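Rubber oxygenase (Streptomyces sp., PDB 5O1L) cleaves poly(cis-1,4-isoprene), the polymer of natural and synthetic rubber, by adding oxygen to its double bonds with the help of a non-covalently bound b-type heme. Local coordinates at residues Val238-Lys241 / Met242-Gly246; Ala120-Ser123 / Lys124-Ile128; Thr143-Pro146 / Arg147-Arg150; Met228-Trp231 / His232-Thr236. All coordinates share one frame; numbering follows the deposited sequence. Where two conformers were deposited one is given.

Contact 1: residues Val238-Lys241 / Met242-Gly246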
loop_
_atom_site.group_PDB
_atom_site.type_symbol
_atom_site.label_atom_id
_atom_site.label_comp_id
_atom_site.label_asym_id
_atom_site.label_seq_id
_atom_site.Cartn_x
_atom_site.Cartn_y
_atom_site.Cartn_z
ATOM N N VAL A 238 -7.692 1.970 -5.955
ATOM C CA VAL A 238 -8.250 0.679 -6.345
ATOM C C VAL A 238 -9.720 0.745 -6.437
ATOM O O VAL A 238 -10.304 0.186 -7.399
ATOM C CB VAL A 238 -7.770 -0.428 -5.383
ATOM C CG1 VAL A 238 -8.504 -1.739 -5.583
ATOM C CG2 VAL A 238 -6.344 -0.626 -5.574
ATOM N N MET A 239 -10.407 1.359 -5.470
ATOM C CA MET A 239 -11.882 1.462 -5.544
ATOM C C MET A 239 -12.275 2.231 -6.776
ATOM O O MET A 239 -13.251 1.826 -7.474
ATOM C CB MET A 239 -12.457 2.062 -4.262
ATOM C CG MET A 239 -13.949 2.129 -4.260
ATOM S SD MET A 239 -14.756 0.510 -4.497
ATOM C CE MET A 239 -14.213 -0.382 -3.032
ATOM N N ARG A 240 -11.617 3.347 -7.056
ATOM C CA ARG A 240 -11.960 4.123 -8.246
ATOM C C ARG A 240 -11.836 3.296 -9.493
ATOM O O ARG A 240 -12.750 3.306 -10.376
ATOM C CB ARG A 240 -11.153 5.388 -8.374
ATOM C CG ARG A 240 -11.417 6.195 -9.639
ATOM C CD ARG A 240 -10.590 7.489 -9.668
ATOM N NE ARG A 240 -9.116 7.331 -9.708
ATOM C CZ ARG A 240 -8.352 7.088 -10.766
ATOM N NH1 ARG A 240 -8.834 6.903 -11.995
ATOM N NH2 ARG A 240 -7.047 6.995 -10.589
ATOM N N LYS A 241 -10.763 2.596 -9.639
ATOM C CA LYS A 241 -10.557 1.814 -10.870
ATOM C C LYS A 241 -11.524 0.655 -10.958
ATOM O O LYS A 241 -12.074 0.396 -12.084
ATOM C CB LYS A 241 -9.148 1.292 -10.926
ATOM C CG LYS A 241 -8.089 2.320 -11.101
ATOM C CD LYS A 241 -8.295 3.297 -12.251
ATOM C CE LYS A 241 -8.441 2.583 -13.598
ATOM N NZ LYS A 241 -8.493 3.609 -14.681
ATOM N N MET A 242 -11.844 -0.040 -9.880
ATOM C CA MET A 242 -12.778 -1.158 -9.961
ATOM C C MET A 242 -14.114 -0.635 -10.460
ATOM O O MET A 242 -14.780 -1.270 -11.326
ATOM C CB MET A 242 -12.943 -1.886 -8.640
ATOM C CG MET A 242 -11.712 -2.716 -8.412
ATOM S SD MET A 242 -11.974 -3.905 -7.083
ATOM C CE MET A 242 -12.387 -2.850 -5.901
ATOM N N LYS A 243 -14.571 0.487 -9.925
ATOM C CA LYS A 243 -15.870 1.031 -10.296
ATOM C C LYS A 243 -15.794 1.428 -11.743
ATOM O O LYS A 243 -16.779 1.122 -12.495
ATOM C CB LYS A 243 -16.331 2.160 -9.366
ATOM C CG LYS A 243 -16.700 1.625 -8.010
ATOM C CD LYS A 243 -17.026 2.695 -6.992
ATOM C CE LYS A 243 -17.894 2.165 -5.888
ATOM N NZ LYS A 243 -18.157 3.279 -4.928
ATOM N N GLN A 244 -14.722 2.071 -12.192
ATOM C CA GLN A 244 -14.617 2.534 -13.585
ATOM C C GLN A 244 -14.701 1.354 -14.540
ATOM O O GLN A 244 -15.312 1.450 -15.617
ATOM C CB GLN A 244 -13.314 3.280 -13.845
ATOM C CG GLN A 244 -13.195 3.921 -15.220
ATOM C CD GLN A 244 -11.800 4.497 -15.473
ATOM O OE1 GLN A 244 -10.957 4.580 -14.561
ATOM N NE2 GLN A 244 -11.514 4.829 -16.724
ATOM N N TRP A 245 -14.100 0.232 -14.190
ATOM C CA TRP A 245 -14.093 -0.987 -15.019
ATOM C C TRP A 245 -15.386 -1.732 -15.024
ATOM O O TRP A 245 -15.498 -2.700 -15.807
ATOM C CB TRP A 245 -12.984 -1.937 -14.526
ATOM C CG TRP A 245 -11.585 -1.509 -14.780
ATOM C CD1 TRP A 245 -11.162 -0.498 -15.557
ATOM C CD2 TRP A 245 -10.431 -2.138 -14.287
ATOM N NE1 TRP A 245 -9.809 -0.447 -15.539
ATOM C CE2 TRP A 245 -9.323 -1.457 -14.787
ATOM C CE3 TRP A 245 -10.209 -3.226 -13.444
ATOM C CZ2 TRP A 245 -7.997 -1.862 -14.470
ATOM C CZ3 TRP A 245 -8.919 -3.614 -13.138
ATOM C CH2 TRP A 245 -7.839 -2.939 -13.684
ATOM N N GLY A 246 -16.339 -1.376 -14.206
ATOM C CA GLY A 246 -17.592 -2.086 -14.086
ATOM C C GLY A 246 -17.555 -3.306 -13.250
ATOM O O GLY A 246 -18.441 -4.152 -13.279
HETATM O O HOH W 1 -8.722 2.003 -16.862
#
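M242, one turn beyond V238 on helix 224-244, gives its N to V238 O and turns its methyl CE to within 4.1 Å of V238 CG1. K243 runs out extended across the sulfur of M239, with K243 CE 3.8 Å from M239 SD, so aliphatic lysine carbons lie against the thioether. Q244 reaches back beside K241, the two side chains pointing the same way. The chain of K241, folded at chi2 and chi3 (-51° and -57°), brings K241 NZ to 2.7 Å from Q244 OE1, approaching from out of the amide plane. W245 sets one ring face against the carbonyl oxygen K241 O, while a water at its edge accepts from both W245 NE1 and K241 NZ. A methionine in place of K241 would probably leave Q244 OE1 and T330 O without this donor, and the water with one fewer. G246, with phi 80°, closes the helix in a Schellman motif, its N bonded to K243 O at 3.1 Å. Since T330 O also accepts from K241 NZ, the buried ammonium spends its hydrogen bonds on neutral oxygens, which ties the last helical turn to the chain near Y329, whose ring meets W245.

Contact 2: residues Ala120-Ser123 / Lys124-Ile128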
loop_
_atom_site.group_PDB
_atom_site.type_symbol
_atom_site.label_atom_id
_atom_site.label_comp_id
_atom_site.label_asym_id
_atom_site.label_seq_id
_atom_site.Cartn_x
_atom_site.Cartn_y
_atom_site.Cartn_z
ATOM N N ALA A 120 -12.735 -8.492 3.566
ATOM C CA ALA A 120 -11.787 -9.557 3.182
ATOM C C ALA A 120 -12.428 -10.477 2.140
ATOM O O ALA A 120 -11.782 -10.827 1.149
ATOM C CB ALA A 120 -11.419 -10.363 4.419
ATOM N N GLN A 121 -13.696 -10.818 2.353
ATOM C CA GLN A 121 -14.402 -11.639 1.355
ATOM C C GLN A 121 -14.526 -10.945 0.011
ATOM O O GLN A 121 -14.315 -11.549 -1.048
ATOM C CB GLN A 121 -15.749 -12.085 1.845
ATOM C CG GLN A 121 -15.683 -13.099 2.950
ATOM C CD GLN A 121 -15.151 -14.496 2.527
ATOM O OE1 GLN A 121 -15.124 -14.896 1.346
ATOM N NE2 GLN A 121 -14.707 -15.225 3.506
ATOM N N PHE A 122 -14.803 -9.650 0.025
ATOM C CA PHE A 122 -14.900 -8.898 -1.210
ATOM C C PHE A 122 -13.589 -8.903 -1.961
ATOM O O PHE A 122 -13.535 -9.088 -3.183
ATOM C CB PHE A 122 -15.290 -7.421 -0.841
ATOM C CG PHE A 122 -15.179 -6.433 -1.938
ATOM C CD1 PHE A 122 -16.048 -6.443 -3.033
ATOM C CD2 PHE A 122 -14.111 -5.545 -1.946
ATOM C CE1 PHE A 122 -15.912 -5.492 -3.999
ATOM C CE2 PHE A 122 -13.960 -4.625 -2.984
ATOM C CZ PHE A 122 -14.897 -4.596 -4.011
ATOM N N SER A 123 -12.493 -8.674 -1.254
ATOM C CA SER A 123 -11.157 -8.642 -1.831
ATOM C C SER A 123 -10.822 -9.960 -2.507
ATOM O O SER A 123 -10.210 -9.980 -3.566
ATOM C CB SER A 123 -10.151 -8.249 -0.754
ATOM O OG SER A 123 -10.270 -6.865 -0.410
ATOM N N LYS A 124 -11.204 -11.046 -1.895
ATOM C CA LYS A 124 -11.024 -12.373 -2.498
ATOM C C LYS A 124 -11.887 -12.554 -3.709
ATOM O O LYS A 124 -11.400 -12.940 -4.765
ATOM C CB LYS A 124 -11.324 -13.422 -1.439
ATOM C CG LYS A 124 -11.254 -14.876 -1.939
ATOM C CD LYS A 124 -9.823 -15.427 -1.989
ATOM C CE LYS A 124 -9.952 -16.963 -2.014
ATOM N NZ LYS A 124 -8.779 -17.677 -2.558
ATOM N N THR A 125 -13.177 -12.213 -3.636
ATOM C CA THR A 125 -14.083 -12.354 -4.783
ATOM C C THR A 125 -13.601 -11.610 -5.976
ATOM O O THR A 125 -13.697 -12.047 -7.100
ATOM C CB THR A 125 -15.467 -11.861 -4.377
ATOM O OG1 THR A 125 -15.912 -12.663 -3.251
ATOM C CG2 THR A 125 -16.474 -11.968 -5.464
ATOM N N LYS A 126 -13.070 -10.417 -5.734
ATOM C CA LYS A 126 -12.592 -9.530 -6.793
ATOM C C LYS A 126 -11.085 -9.590 -6.925
ATOM O O LYS A 126 -10.439 -8.662 -7.451
ATOM C CB LYS A 126 -13.054 -8.083 -6.547
ATOM C CG LYS A 126 -14.534 -7.937 -6.315
ATOM C CD LYS A 126 -15.430 -8.523 -7.315
ATOM C CE LYS A 126 -16.853 -8.126 -7.009
ATOM N NZ LYS A 126 -17.754 -8.850 -7.902
ATOM N N GLY A 127 -10.480 -10.697 -6.527
ATOM C CA GLY A 127 -9.030 -10.786 -6.355
ATOM C C GLY A 127 -8.183 -10.544 -7.559
ATOM O O GLY A 127 -7.121 -9.951 -7.435
ATOM N N ILE A 128 -8.595 -10.981 -8.736
ATOM C CA ILE A 128 -7.782 -10.673 -9.931
ATOM C C ILE A 128 -7.659 -9.159 -10.135
ATOM O O ILE A 128 -6.583 -8.621 -10.476
ATOM C CB ILE A 128 -8.292 -11.392 -11.190
ATOM C CG1 ILE A 128 -7.271 -11.217 -12.326
ATOM C CG2 ILE A 128 -9.654 -10.992 -11.567
ATOM C CD1 ILE A 128 -7.697 -12.020 -13.532
#
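F122 and K126 make the apolar part of this contact, four residues apart where helix 113-125 runs out. The lysine crosses the phenyl ring obliquely, bringing K126 CG to 3.6 Å from F122 CE1, with K126 CE a little farther from the same carbon. A bend at chi2 (-53°) carries CG and CE past F122 CE1 before the ammonium leads away to a salt bridge with E363. F122 also touches V249 and D253, the latter on helix 251-267.

Backbone hydrogen bonds keep the helical pattern up to the break: K124 N binds A120 O at 3.1 Å, T125 N binds Q121 O, and K126 N binds F122 O at 2.9 Å. There the helix stops. K126 departs from helical phi/psi (-101°/26°) and at the same time occupies the N-cap position of helix 127-142, so a single residue forms the joint between two consecutive helices. G127 N turns back to K124 O at 3.0 Å.

Side-chain hydroxyls add bonds to main-chain carbonyls. T125 OG1 donates to Q121 O at 2.9 Å, from above the carbonyl plane, and this oxygen therefore holds two donors from the same threonine. S123 OG instead bonds to G119 O, one turn earlier, and S123 O accepts from a butanediol molecule, probably a crystallisation additive, which lies close to G127.

Contact 3: residues Thr143-Pro146 / Arg147-Arg150. With HEM (protoporphyrin IX containing Fe), chain C; IMD (imidazole), chain D; IMD (imidazole), chain E.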
loop_
_atom_site.group_PDB
_atom_site.type_symbol
_atom_site.label_atom_id
_atom_site.label_comp_id
_atom_site.label_asym_id
_atom_site.label_seq_id
_atom_site.Cartn_x
_atom_site.Cartn_y
_atom_site.Cartn_z
ATOM N N THR A 143 6.260 4.729 -7.960
ATOM C CA THR A 143 7.523 5.263 -8.565
ATOM C C THR A 143 7.370 6.675 -9.050
ATOM O O THR A 143 8.389 7.349 -9.354
ATOM C CB THR A 143 8.064 4.325 -9.679
ATOM O OG1 THR A 143 7.224 4.394 -10.858
ATOM C CG2 THR A 143 8.173 2.919 -9.208
ATOM N N ALA A 144 6.143 7.202 -9.049
ATOM C CA ALA A 144 5.861 8.609 -9.269
ATOM C C ALA A 144 5.548 9.405 -7.991
ATOM O O ALA A 144 5.187 10.559 -8.079
ATOM C CB ALA A 144 4.744 8.786 -10.278
ATOM N N ILE A 145 5.643 8.773 -6.831
ATOM C CA ILE A 145 5.489 9.466 -5.526
ATOM C C ILE A 145 6.873 9.769 -4.982
ATOM O O ILE A 145 7.582 8.869 -4.554
ATOM C CB ILE A 145 4.692 8.600 -4.524
ATOM C CG1 ILE A 145 3.294 8.315 -5.068
ATOM C CG2 ILE A 145 4.591 9.382 -3.208
ATOM C CD1 ILE A 145 2.510 7.318 -4.209
ATOM N N PRO A 146 7.317 11.043 -5.060
ATOM C CA PRO A 146 8.757 11.282 -4.856
ATOM C C PRO A 146 9.259 10.870 -3.498
ATOM O O PRO A 146 10.317 10.215 -3.389
ATOM C CB PRO A 146 8.856 12.779 -5.079
ATOM C CG PRO A 146 7.836 13.108 -6.062
ATOM C CD PRO A 146 6.651 12.225 -5.622
ATOM N N ARG A 147 8.498 11.138 -2.426
ATOM C CA ARG A 147 8.981 10.793 -1.112
ATOM C C ARG A 147 9.056 9.314 -0.832
ATOM O O ARG A 147 9.972 8.870 -0.159
ATOM C CB ARG A 147 8.135 11.454 -0.049
ATOM C CG ARG A 147 8.416 12.922 0.041
ATOM C CD ARG A 147 7.561 13.563 1.069
ATOM N NE ARG A 147 7.994 14.967 1.290
ATOM C CZ ARG A 147 7.324 15.823 2.042
ATOM N NH1 ARG A 147 6.217 15.477 2.653
ATOM N NH2 ARG A 147 7.787 17.047 2.207
ATOM N N GLU A 148 8.080 8.552 -1.355
ATOM C CA GLU A 148 8.115 7.139 -1.159
ATOM C C GLU A 148 9.285 6.590 -1.985
ATOM O O GLU A 148 10.028 5.741 -1.478
ATOM C CB GLU A 148 6.753 6.550 -1.571
ATOM C CG GLU A 148 6.624 5.058 -1.257
ATOM C CD GLU A 148 5.330 4.437 -1.703
ATOM O OE1 GLU A 148 4.367 5.149 -1.914
ATOM O OE2 GLU A 148 5.391 3.195 -1.893
ATOM N N SER A 149 9.407 7.026 -3.254
ATOM C CA SER A 149 10.501 6.524 -4.107
ATOM C C SER A 149 11.860 6.833 -3.490
ATOM O O SER A 149 12.716 5.932 -3.451
ATOM C CB SER A 149 10.459 7.128 -5.479
ATOM O OG SER A 149 9.288 6.681 -6.186
ATOM N N ARG A 150 12.059 8.053 -2.990
ATOM C CA ARG A 150 13.354 8.400 -2.395
ATOM C C ARG A 150 13.641 7.642 -1.143
ATOM O O ARG A 150 14.746 7.154 -0.959
ATOM C CB ARG A 150 13.514 9.904 -2.158
ATOM C CG ARG A 150 13.642 10.669 -3.447
ATOM C CD ARG A 150 13.987 12.125 -3.237
ATOM N NE ARG A 150 14.313 12.645 -4.548
ATOM C CZ ARG A 150 13.600 13.499 -5.252
ATOM N NH1 ARG A 150 12.465 14.032 -4.746
ATOM N NH2 ARG A 150 14.078 13.841 -6.471
HETATM C CHA HEM C . 8.843 -0.599 4.962
HETATM C CHB HEM C . 4.150 -0.781 4.268
HETATM C CHC HEM C . 4.044 3.977 3.745
HETATM C CHD HEM C . 8.807 3.957 3.423
HETATM C C1A HEM C . 7.556 -0.991 4.865
HETATM C C2A HEM C . 7.169 -2.370 5.059
HETATM C C3A HEM C . 5.852 -2.427 4.821
HETATM C C4A HEM C . 5.397 -1.142 4.544
HETATM C CMA HEM C . 5.039 -3.698 4.872
HETATM C CAA HEM C . 8.068 -3.573 5.433
HETATM C CBA HEM C . 8.736 -4.139 4.165
HETATM C CGA HEM C . 9.225 -5.515 4.435
HETATM O O1A HEM C . 10.293 -5.539 5.057
HETATM O O2A HEM C . 8.529 -6.534 4.050
HETATM C C1B HEM C . 3.700 0.525 4.100
HETATM C C2B HEM C . 2.326 0.840 3.914
HETATM C C3B HEM C . 2.238 2.155 3.788
HETATM C C4B HEM C . 3.590 2.689 3.859
HETATM C CMB HEM C . 1.158 -0.125 3.886
HETATM C CAB HEM C . 1.159 3.102 3.666
HETATM C CBB HEM C . -0.241 2.812 3.632
HETATM C C1C HEM C . 5.354 4.412 3.611
HETATM C C2C HEM C . 5.685 5.759 3.182
HETATM C C3C HEM C . 7.039 5.723 3.124
HETATM C C4C HEM C . 7.455 4.366 3.430
HETATM C CMC HEM C . 4.735 6.907 2.998
HETATM C CAC HEM C . 7.943 6.816 2.732
HETATM C CBC HEM C . 7.683 8.166 2.517
HETATM C C1D HEM C . 9.218 2.707 3.805
HETATM C C2D HEM C . 10.635 2.318 3.948
HETATM C C3D HEM C . 10.667 1.060 4.372
HETATM C C4D HEM C . 9.269 0.659 4.540
HETATM C CMD HEM C . 11.749 3.221 3.569
HETATM C CAD HEM C . 11.921 0.190 4.634
HETATM C CBD HEM C . 12.313 -0.445 3.305
HETATM C CGD HEM C . 13.600 -1.252 3.514
HETATM O O1D HEM C . 13.532 -2.484 3.309
HETATM O O2D HEM C . 14.694 -0.740 3.876
HETATM N NA HEM C . 6.457 -0.244 4.583
HETATM N NB HEM C . 4.394 1.669 4.028
HETATM N NC HEM C . 6.414 3.557 3.732
HETATM N ND HEM C . 8.432 1.696 4.251
HETATM FE FE HEM C . 6.438 1.685 4.175
HETATM N N1 IMD D . 6.590 1.587 0.035
HETATM C C2 IMD D . 6.095 2.033 1.200
HETATM N N3 IMD D . 6.609 1.270 2.134
HETATM C C4 IMD D . 7.469 0.368 1.584
HETATM C C5 IMD D . 7.434 0.575 0.241
HETATM N N1 IMD E . 3.301 2.018 -2.654
HETATM C C2 IMD E . 3.121 0.746 -3.080
HETATM N N3 IMD E . 1.948 0.678 -3.722
HETATM C C4 IMD E . 1.402 1.923 -3.681
HETATM C C5 IMD E . 2.260 2.780 -3.013
#
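S149 N donates to I145 O at 2.9 Å and R150 N binds P146 O at 2.8 Å, the first turn of helix 146-154 following the N-cap residue I145. This helix start borders the heme pocket of the catalytic domain: R147 O and E148 CA both lie close to the heme carbon CBC. Proline suits the first helical position, where its nitrogen has no hydrogen to offer; P146 CB also meets R150 NH1 at 3.8 Å. The OG of S149 makes at most a weak bond to I145 O, with a second weak acceptor in S142 O. R147 extends away to salt bridges with D226 and E52.

E148 extends over the heme on the imidazole side, CG anti to the backbone N (chi1 -174°), and its carboxylate meets the bound imidazoles, not the porphyrin. I145 crosses it, with I145 CD1 3.7 Å from E148 OE1. That oxygen is also bonded to T230 OG1, which helps fix the rotation of the carboxylate. A leucine in place of E148 would probably leave both imidazoles without their acceptor and T230 without its partner. These imidazoles probably come from the crystallisation liquor. Each gives its N1 to E148 OE2, at 2.5 Å for chain E and 2.8 Å for chain D. H198 is probably the protein's axial ligand to the iron, and imidazole N3 of chain D coordinates heme FE at 2.1 Å.

Contact 4: residues Met228-Trp231 / His232-Thr236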
loop_
_atom_site.group_PDB
_atom_site.type_symbol
_atom_site.label_atom_id
_atom_site.label_comp_id
_atom_site.label_asym_id
_atom_site.label_seq_id
_atom_site.Cartn_x
_atom_site.Cartn_y
_atom_site.Cartn_z
ATOM N N MET A 228 -0.601 8.822 4.467
ATOM C CA MET A 228 -1.931 8.979 3.849
ATOM C C MET A 228 -1.899 9.167 2.338
ATOM O O MET A 228 -2.750 8.682 1.635
ATOM C CB MET A 228 -2.744 10.049 4.568
ATOM C CG MET A 228 -3.214 9.575 5.897
ATOM S SD MET A 228 -4.150 8.008 5.908
ATOM C CE MET A 228 -5.355 8.355 4.748
ATOM N N VAL A 229 -0.863 9.834 1.831
ATOM C CA VAL A 229 -0.673 9.879 0.388
ATOM C C VAL A 229 -0.590 8.505 -0.196
ATOM O O VAL A 229 -1.239 8.153 -1.206
ATOM C CB VAL A 229 0.551 10.782 0.030
ATOM C CG1 VAL A 229 0.876 10.622 -1.441
ATOM C CG2 VAL A 229 0.285 12.205 0.387
ATOM N N THR A 230 0.287 7.678 0.351
ATOM C CA THR A 230 0.478 6.308 -0.058
ATOM C C THR A 230 -0.867 5.523 0.093
ATOM O O THR A 230 -1.280 4.727 -0.779
ATOM C CB THR A 230 1.687 5.695 0.640
ATOM O OG1 THR A 230 2.823 6.359 0.058
ATOM C CG2 THR A 230 1.724 4.229 0.364
ATOM N N TRP A 231 -1.569 5.761 1.211
ATOM C CA TRP A 231 -2.869 5.115 1.396
ATOM C C TRP A 231 -3.847 5.425 0.219
ATOM O O TRP A 231 -4.550 4.541 -0.272
ATOM C CB TRP A 231 -3.446 5.633 2.722
ATOM C CG TRP A 231 -4.666 4.973 3.240
ATOM C CD1 TRP A 231 -4.723 3.994 4.203
ATOM C CD2 TRP A 231 -6.032 5.284 2.979
ATOM N NE1 TRP A 231 -6.022 3.677 4.527
ATOM C CE2 TRP A 231 -6.857 4.444 3.758
ATOM C CE3 TRP A 231 -6.679 6.158 2.121
ATOM C CZ2 TRP A 231 -8.233 4.555 3.778
ATOM C CZ3 TRP A 231 -8.051 6.241 2.123
ATOM C CH2 TRP A 231 -8.821 5.427 2.898
ATOM N N HIS A 232 -3.849 6.680 -0.251
ATOM C CA HIS A 232 -4.705 7.060 -1.371
ATOM C C HIS A 232 -4.291 6.382 -2.665
ATOM O O HIS A 232 -5.150 6.099 -3.493
ATOM C CB HIS A 232 -4.730 8.548 -1.516
ATOM C CG HIS A 232 -5.612 9.179 -0.495
ATOM N ND1 HIS A 232 -6.941 8.923 -0.357
ATOM C CD2 HIS A 232 -5.305 10.066 0.495
ATOM C CE1 HIS A 232 -7.416 9.633 0.659
ATOM N NE2 HIS A 232 -6.443 10.352 1.168
ATOM N N SER A 233 -3.009 6.070 -2.803
ATOM C CA SER A 233 -2.484 5.342 -3.988
ATOM C C SER A 233 -2.890 3.885 -3.963
ATOM O O SER A 233 -2.813 3.257 -5.019
ATOM C CB SER A 233 -0.982 5.474 -4.090
ATOM O OG SER A 233 -0.288 4.582 -3.271
ATOM N N LEU A 234 -3.385 3.418 -2.845
ATOM C CA LEU A 234 -3.849 2.066 -2.615
ATOM C C LEU A 234 -5.332 2.041 -2.534
ATOM O O LEU A 234 -5.977 1.889 -3.573
ATOM C CB LEU A 234 -3.198 1.510 -1.314
ATOM C CG LEU A 234 -1.708 1.255 -1.489
ATOM C CD1 LEU A 234 -0.986 1.192 -0.142
ATOM C CD2 LEU A 234 -1.511 -0.053 -2.237
ATOM N N ALA A 235 -5.944 2.254 -1.396
ATOM C CA ALA A 235 -7.405 2.147 -1.211
ATOM C C ALA A 235 -8.230 2.982 -2.203
ATOM O O ALA A 235 -9.088 2.478 -2.890
ATOM C CB ALA A 235 -7.766 2.531 0.181
ATOM N N THR A 236 -7.967 4.287 -2.210
ATOM C CA THR A 236 -8.865 5.145 -2.977
ATOM C C THR A 236 -8.698 4.860 -4.467
ATOM O O THR A 236 -9.692 4.900 -5.225
ATOM C CB THR A 236 -8.493 6.625 -2.708
ATOM O OG1 THR A 236 -8.453 6.722 -1.253
ATOM C CG2 THR A 236 -9.541 7.528 -3.164
#
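The indole of W231 is covered on both faces. Over one stands the methyl of A235, a CH-pi contact with CB 4.0 Å from the centroid of the six-membered ring and 3° off its normal; over the opposite face lies CE of M228, toward the rim. The edge carrying W231 CE3 and CZ3 points into the face of H232 in a T-shaped (edge-to-face) pair, planes at 86° and centroids 5.2 Å apart. CG of W231 lies anti to the backbone N (chi1 -171°), which leans the indole forward along the helix over A235.

The imidazole of H232 is held at two corners: H232 ND1 and T236 OG1 share a hydrogen bond of 2.8 Å, and NE2 bonds to Q285. Together with the indole edge over one face, these bonds should fix the ring's rotation.

The helix has a wider pi-type turn at 232-236. Just before it the regular pattern is disturbed: W231 O takes L234 N, three residues on, at 3.0 Å and A235 N only weakly, while S233 OG donates in plane to a lone pair of T230 O at 2.7 Å.

Helix 224-244 is packed on several sides: W231 meets W261 of helix 251-267 edge-to-face and bonds through NE1 to W261 O, H232 and T236 face helix 279-289, L234 meets Y134 and S138 of helix 127-142, and T230 touches the heme.

How the contacts relate
Contacts 1 and 4 lie on the same helix, 224-244: contact 4 near the middle of the chain, with aromatic stacking and a widened turn; contact 1, also largely buried, at the helix end, where R240, K243 and Q244 are exposed while K241 is buried. Contact 2, partly buried, belongs to the joint between helices 113-125 and 127-142 and packs on contact 1 through F122 CZ and M242 CE, 3.6 Å apart. Contact 3, also buried, joins contact 4 through the E148-T230 bond and by packing of I145 CD1 on S233 CB (4.0 Å). Both supply heme-pocket residues (R147 and E148, and T230), whereas contacts 1 and 2 lie away from the annotated sites.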